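Local coordinates for TlmII (Streptoalloteichus hindustanus, PDB 4HVM), which probably acts in tallysomycin biosynthesis as a condensation-domain protein of the nonribosomal peptide synthetase type, and may bind phosphopantetheine, at residues L220-P223 against G224-Q228; V339-A342 against V343-V347; D410-D413 against G414-D418. One frame throughout, in Å; residues are numbered along the deposited sequence.

Interaction 1. Residues L220-P223 against G224-Q228; sequences LRVP and GSRWQ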
# COMPACT_ATOMS: atom_id res chain seq x y z
N LEU A 220 3.84 -17.67 -2.20
CA LEU A 220 5.18 -18.23 -2.23
C LEU A 220 5.99 -17.70 -1.05
O LEU A 220 6.29 -16.51 -0.99
CB LEU A 220 5.88 -17.87 -3.54
CG LEU A 220 7.36 -18.25 -3.63
CD1 LEU A 220 7.53 -19.77 -3.63
CD2 LEU A 220 8.00 -17.64 -4.86
N ARG A 221 6.33 -18.58 -0.12
CA ARG A 221 7.11 -18.18 1.04
C ARG A 221 8.59 -18.16 0.70
O ARG A 221 9.16 -19.18 0.33
CB ARG A 221 6.87 -19.12 2.22
CG ARG A 221 7.36 -18.58 3.55
CD ARG A 221 7.31 -19.64 4.63
NE ARG A 221 8.29 -20.69 4.39
CZ ARG A 221 8.12 -21.96 4.73
NH1 ARG A 221 7.01 -22.36 5.33
NH2 ARG A 221 9.08 -22.84 4.46
N VAL A 222 9.21 -16.99 0.84
CA VAL A 222 10.62 -16.83 0.55
C VAL A 222 11.40 -16.64 1.84
O VAL A 222 11.03 -15.82 2.68
CB VAL A 222 10.86 -15.61 -0.37
CG1 VAL A 222 12.34 -15.27 -0.44
CG2 VAL A 222 10.31 -15.88 -1.76
N PRO A 223 12.48 -17.43 2.02
CA PRO A 223 13.35 -17.27 3.19
C PRO A 223 13.88 -15.84 3.25
O PRO A 223 14.28 -15.31 2.22
CB PRO A 223 14.49 -18.24 2.90
CG PRO A 223 13.89 -19.28 2.01
CD PRO A 223 12.92 -18.53 1.15
N GLY A 224 13.87 -15.25 4.44
CA GLY A 224 14.29 -13.87 4.62
C GLY A 224 15.65 -13.55 4.04
O GLY A 224 15.87 -12.47 3.50
N SER A 225 16.56 -14.51 4.13
CA SER A 225 17.91 -14.34 3.60
C SER A 225 17.89 -14.17 2.08
O SER A 225 18.64 -13.37 1.53
CB SER A 225 18.77 -15.53 4.00
OG SER A 225 20.10 -15.37 3.55
N ARG A 226 17.02 -14.93 1.42
CA ARG A 226 16.88 -14.86 -0.03
C ARG A 226 16.35 -13.49 -0.45
O ARG A 226 16.82 -12.91 -1.43
CB ARG A 226 15.92 -15.95 -0.52
CG ARG A 226 15.62 -15.89 -2.00
CD ARG A 226 16.83 -16.28 -2.83
NE ARG A 226 17.41 -17.54 -2.37
CZ ARG A 226 16.92 -18.74 -2.67
NH1 ARG A 226 15.83 -18.86 -3.42
NH2 ARG A 226 17.52 -19.83 -2.20
N TRP A 227 15.39 -12.98 0.31
CA TRP A 227 14.79 -11.69 0.00
C TRP A 227 15.78 -10.54 0.18
O TRP A 227 15.79 -9.59 -0.60
CB TRP A 227 13.55 -11.45 0.86
CG TRP A 227 12.82 -10.18 0.53
CD1 TRP A 227 12.84 -9.01 1.24
CD2 TRP A 227 11.97 -9.95 -0.60
NE1 TRP A 227 12.05 -8.07 0.63
CE2 TRP A 227 11.50 -8.62 -0.51
CE3 TRP A 227 11.55 -10.74 -1.68
CZ2 TRP A 227 10.64 -8.07 -1.45
CZ3 TRP A 227 10.70 -10.19 -2.61
CH2 TRP A 227 10.25 -8.86 -2.49
N GLN A 228 16.62 -10.63 1.21
CA GLN A 228 17.59 -9.57 1.49
C GLN A 228 18.66 -9.48 0.41
O GLN A 228 18.98 -8.39 -0.06
CB GLN A 228 18.22 -9.78 2.87
CG GLN A 228 17.26 -9.54 4.01
CD GLN A 228 16.68 -8.15 3.99
OE1 GLN A 228 17.37 -7.18 3.67
NE2 GLN A 228 15.39 -8.04 4.32
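Val222 and Arg226 meet where the strand runs into the helix: the CG1 methyl of Val222 rests against Arg226 CB at 3.6 Å, the two side chains crossing at about a right angle. CG1 lies opposite the backbone N of Val222 (chi1 168°), which carries this methyl forward to the first helical turn, and the CB of Trp227 also comes within 4.2 Å of Val222 CG1. Only the root of the arginine takes part; beyond CG the chain bends twice and leads away from the strand. The indole of Trp227 likewise departs, and of its side chain only CB comes near the strand. The turn itself is held by the carbonyl of Pro223. Pro223 O accepts Trp227 N at 3.2 Å, the donor lying in the carbonyl plane, and takes a weak, bent bond from Arg226 N at 2.9 Å. Further out, Asp427 of the adjoining strand 427-434 gives Gly224 N a weak hydrogen bond through OD1, while Val222 pairs with Met428 through the backbone. Met454 of helix 445-459 touches Val222, and Ala455 of the same helix touches Arg226. The axes of the two short segments make 80°, a sharp turn at the proline. The arrangement is that of a helix N-terminus with proline at the N-cap, starting directly from the edge strand 216-223 of a mixed sheet in a condensation-domain-like fold.

Interaction 2. Residues V339-A342 against V343-V347; sequences VDLA and VDLGV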
# COMPACT_ATOMS: atom_id res chain seq x y z
N VAL A 339 -4.91 9.06 -14.62
CA VAL A 339 -6.16 8.35 -14.90
C VAL A 339 -7.17 9.27 -15.60
O VAL A 339 -7.76 8.90 -16.61
CB VAL A 339 -6.78 7.77 -13.62
CG1 VAL A 339 -8.24 7.42 -13.84
CG2 VAL A 339 -5.99 6.56 -13.15
N ASP A 340 -7.36 10.46 -15.04
CA ASP A 340 -8.24 11.46 -15.63
C ASP A 340 -7.82 11.76 -17.07
O ASP A 340 -8.65 11.88 -17.96
CB ASP A 340 -8.23 12.75 -14.81
CG ASP A 340 -8.85 12.57 -13.43
OD1 ASP A 340 -9.70 11.66 -13.28
OD2 ASP A 340 -8.50 13.34 -12.51
N LEU A 341 -6.51 11.89 -17.27
CA LEU A 341 -5.97 12.22 -18.59
C LEU A 341 -6.21 11.10 -19.59
O LEU A 341 -6.61 11.34 -20.72
CB LEU A 341 -4.48 12.53 -18.49
CG LEU A 341 -3.78 12.93 -19.78
CD1 LEU A 341 -4.48 14.12 -20.43
CD2 LEU A 341 -2.32 13.26 -19.51
N ALA A 342 -5.96 9.86 -19.16
CA ALA A 342 -6.15 8.70 -20.02
C ALA A 342 -7.62 8.53 -20.42
O ALA A 342 -7.92 7.97 -21.47
CB ALA A 342 -5.65 7.45 -19.34
N VAL A 343 -8.51 9.02 -19.57
CA VAL A 343 -9.94 8.95 -19.84
C VAL A 343 -10.34 9.95 -20.92
O VAL A 343 -11.08 9.62 -21.85
CB VAL A 343 -10.78 9.19 -18.57
CG1 VAL A 343 -12.22 9.50 -18.93
CG2 VAL A 343 -10.69 7.98 -17.65
N ASP A 344 -9.84 11.18 -20.79
CA ASP A 344 -10.15 12.24 -21.75
C ASP A 344 -9.61 11.91 -23.14
O ASP A 344 -10.25 12.22 -24.15
CB ASP A 344 -9.58 13.58 -21.28
CG ASP A 344 -10.20 14.06 -19.99
OD1 ASP A 344 -11.29 13.57 -19.62
OD2 ASP A 344 -9.60 14.94 -19.33
N LEU A 345 -8.44 11.29 -23.19
CA LEU A 345 -7.83 10.91 -24.46
C LEU A 345 -8.44 9.63 -25.02
O LEU A 345 -8.04 9.14 -26.08
CB LEU A 345 -6.32 10.74 -24.28
CG LEU A 345 -5.55 11.95 -23.74
CD1 LEU A 345 -4.09 11.60 -23.52
CD2 LEU A 345 -5.68 13.14 -24.67
N GLY A 346 -9.42 9.08 -24.30
CA GLY A 346 -10.15 7.91 -24.76
C GLY A 346 -9.33 6.64 -24.74
O GLY A 346 -9.65 5.67 -25.44
N VAL A 347 -8.27 6.63 -23.95
CA VAL A 347 -7.40 5.47 -23.84
C VAL A 347 -8.05 4.38 -22.99
O VAL A 347 -7.99 3.20 -23.32
CB VAL A 347 -6.02 5.85 -23.26
CG1 VAL A 347 -5.16 4.61 -23.08
CG2 VAL A 347 -5.33 6.86 -24.17
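The carbonyl oxygen of Asp340 is approached by two amides of the next turn, Asp344 N at 3.1 Å in a fairly straight bond and Val343 N at 3.3 Å in a weak one. Val343 N is itself shared, because it also binds Val339 O at 3.1 Å. One residue further along, Leu345 N closes on Leu341 O, and the same two leucines also touch through their side chains: Leu345 CD1 lies 4.0 Å from Leu341 CG, their side chains slanting across each other. Leu345 CG sits beside its own backbone N (chi1 -57°), which directs the branch back along the helix to its partner. Leu341 also packs on His192, Trp195 and Ser196 of helix 185-198. The helix ends in a Schellman motif. Val347 N reaches back to Ala342 O at 2.8 Å, Gly346 N to Val343 O at 3.0 Å, and Gly346 takes the positive phi (70°) that reverses the chain. Across this turn Ala342 CB and Val347 CB stand 4.3 Å apart, the apolar contact that goes with the motif. The Asp344 carboxylate folds back beside Asp340 O. Lying in the last turn, next to a carbonyl and within reach of the field of a second aspartate, it would probably be somewhat harder to ionise than in water, whereas Ala342 O and Val343 O are taken up by the backbone bonds of the motif, beside an aliphatic contact.

Interaction 3. Residues D410-D413 against G414-D418; sequences DTWD and GTTTD
The indole of Trp412 lies flat over the backbone of Gly414 and turns its N-H edge to Thr415. Gly414 CA sits 3.7 Å from the centroid of the Trp412 six-membered ring, close to the ring normal, a CH-pi contact. Trp412 NE1 gives its hydrogen to Thr415 O at 2.9 Å, and that oxygen is only 5° out of the indole plane, although the donor stands tilted from the carbonyl plane. At the same rim the Thr416 CG2 methyl touches Trp412 CZ2 at 4.1 Å. Trp412 CG is opposite the backbone N (chi1 172°), which swings the ring forward along the chain. Asp413 and Thr415 cross at a slant: OD1 of Asp413 accepts Thr415 N at 3.0 Å and Thr415 OG1 at 2.9 Å, both coming from one face of the carboxylate. The amide bond defines an Asx turn. Gly414, inside it, has a positive phi (108°) at which a CB would collide with Asp413 O. Arg435 makes a cation-pi contact with Trp412, and Arg352 forms a salt bridge with Asp410. A leucine in place of Trp412 would probably leave Thr415 O without its indole donor and Gly414 without the flat surface on its backbone. Two grips, one by the carboxylate and one by the indole, thus fix the amide and the carbonyl of Thr415, and the bound hydrogens would be expected to stabilise the charge on Asp413 just before strand 417-424 begins.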
# COMPACT_ATOMS: atom_id res chain seq x y z
N ASP A 410 -19.86 -3.06 -10.17
CA ASP A 410 -18.52 -3.42 -10.63
C ASP A 410 -17.58 -2.22 -10.60
O ASP A 410 -17.76 -1.26 -11.35
CB ASP A 410 -18.60 -4.00 -12.05
CG ASP A 410 -17.28 -4.54 -12.54
OD1 ASP A 410 -16.39 -4.84 -11.71
OD2 ASP A 410 -17.13 -4.68 -13.77
N THR A 411 -16.58 -2.29 -9.73
CA THR A 411 -15.60 -1.21 -9.61
C THR A 411 -14.17 -1.71 -9.80
O THR A 411 -13.22 -1.07 -9.35
CB THR A 411 -15.71 -0.49 -8.25
OG1 THR A 411 -15.35 -1.39 -7.19
CG2 THR A 411 -17.13 0.03 -8.02
N TRP A 412 -14.02 -2.85 -10.46
CA TRP A 412 -12.71 -3.43 -10.72
C TRP A 412 -11.95 -2.58 -11.74
O TRP A 412 -12.48 -2.26 -12.80
CB TRP A 412 -12.88 -4.87 -11.22
CG TRP A 412 -11.63 -5.53 -11.70
CD1 TRP A 412 -10.45 -5.64 -11.03
CD2 TRP A 412 -11.44 -6.19 -12.96
NE1 TRP A 412 -9.53 -6.32 -11.79
CE2 TRP A 412 -10.11 -6.67 -12.98
CE3 TRP A 412 -12.26 -6.42 -14.06
CZ2 TRP A 412 -9.59 -7.36 -14.07
CZ3 TRP A 412 -11.74 -7.11 -15.15
CH2 TRP A 412 -10.41 -7.57 -15.14
N ASP A 413 -10.70 -2.23 -11.42
CA ASP A 413 -9.94 -1.30 -12.26
C ASP A 413 -9.31 -1.94 -13.50
O ASP A 413 -8.82 -1.24 -14.38
CB ASP A 413 -8.89 -0.53 -11.45
CG ASP A 413 -7.82 -1.43 -10.85
OD1 ASP A 413 -7.81 -2.65 -11.13
OD2 ASP A 413 -6.97 -0.91 -10.09
N GLY A 414 -9.32 -3.26 -13.56
CA GLY A 414 -8.81 -3.97 -14.71
C GLY A 414 -7.49 -4.67 -14.47
O GLY A 414 -6.97 -5.35 -15.36
N THR A 415 -6.93 -4.51 -13.27
CA THR A 415 -5.68 -5.18 -12.93
C THR A 415 -5.88 -6.69 -12.90
O THR A 415 -6.76 -7.20 -12.20
CB THR A 415 -5.14 -4.70 -11.57
OG1 THR A 415 -4.99 -3.28 -11.59
CG2 THR A 415 -3.79 -5.34 -11.27
N THR A 416 -5.06 -7.40 -13.67
CA THR A 416 -5.19 -8.85 -13.78
C THR A 416 -4.13 -9.59 -12.97
O THR A 416 -4.36 -10.72 -12.54
CB THR A 416 -5.13 -9.32 -15.24
OG1 THR A 416 -3.91 -8.87 -15.85
CG2 THR A 416 -6.32 -8.78 -16.02
N THR A 417 -2.98 -8.96 -12.77
CA THR A 417 -1.93 -9.55 -11.95
C THR A 417 -1.55 -8.60 -10.82
O THR A 417 -0.98 -7.54 -11.05
CB THR A 417 -0.68 -9.88 -12.79
OG1 THR A 417 -1.02 -10.81 -13.83
CG2 THR A 417 0.41 -10.49 -11.91
N ASP A 418 -1.90 -8.99 -9.60
CA ASP A 418 -1.60 -8.18 -8.42
C ASP A 418 -0.60 -8.90 -7.52
O ASP A 418 -0.84 -10.03 -7.09
CB ASP A 418 -2.89 -7.89 -7.65
CG ASP A 418 -2.73 -6.74 -6.67
OD1 ASP A 418 -2.13 -6.95 -5.60
OD2 ASP A 418 -3.21 -5.63 -6.99

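Interactions 1 and 3 belong to one mixed sheet. Strand 216-223, at its edge, and strand 417-424 both pair with strand 427-434, which lies between them, and yet the two contacts remain apart: centres 27 Å, nearest atoms about 10 Å. Interaction 2 stands off that sheet at a helix end, reaching helix 185-198. It is closer to interaction 3, with centres 17 Å and nearest atoms about 8 Å apart, on the same side of the chain's centre. Interactions 1 and 2 lie on opposite sides of it, their centres 39 Å apart. All three are local turns where secondary structure starts or stops, and none can be tied to a ligand or catalytic site.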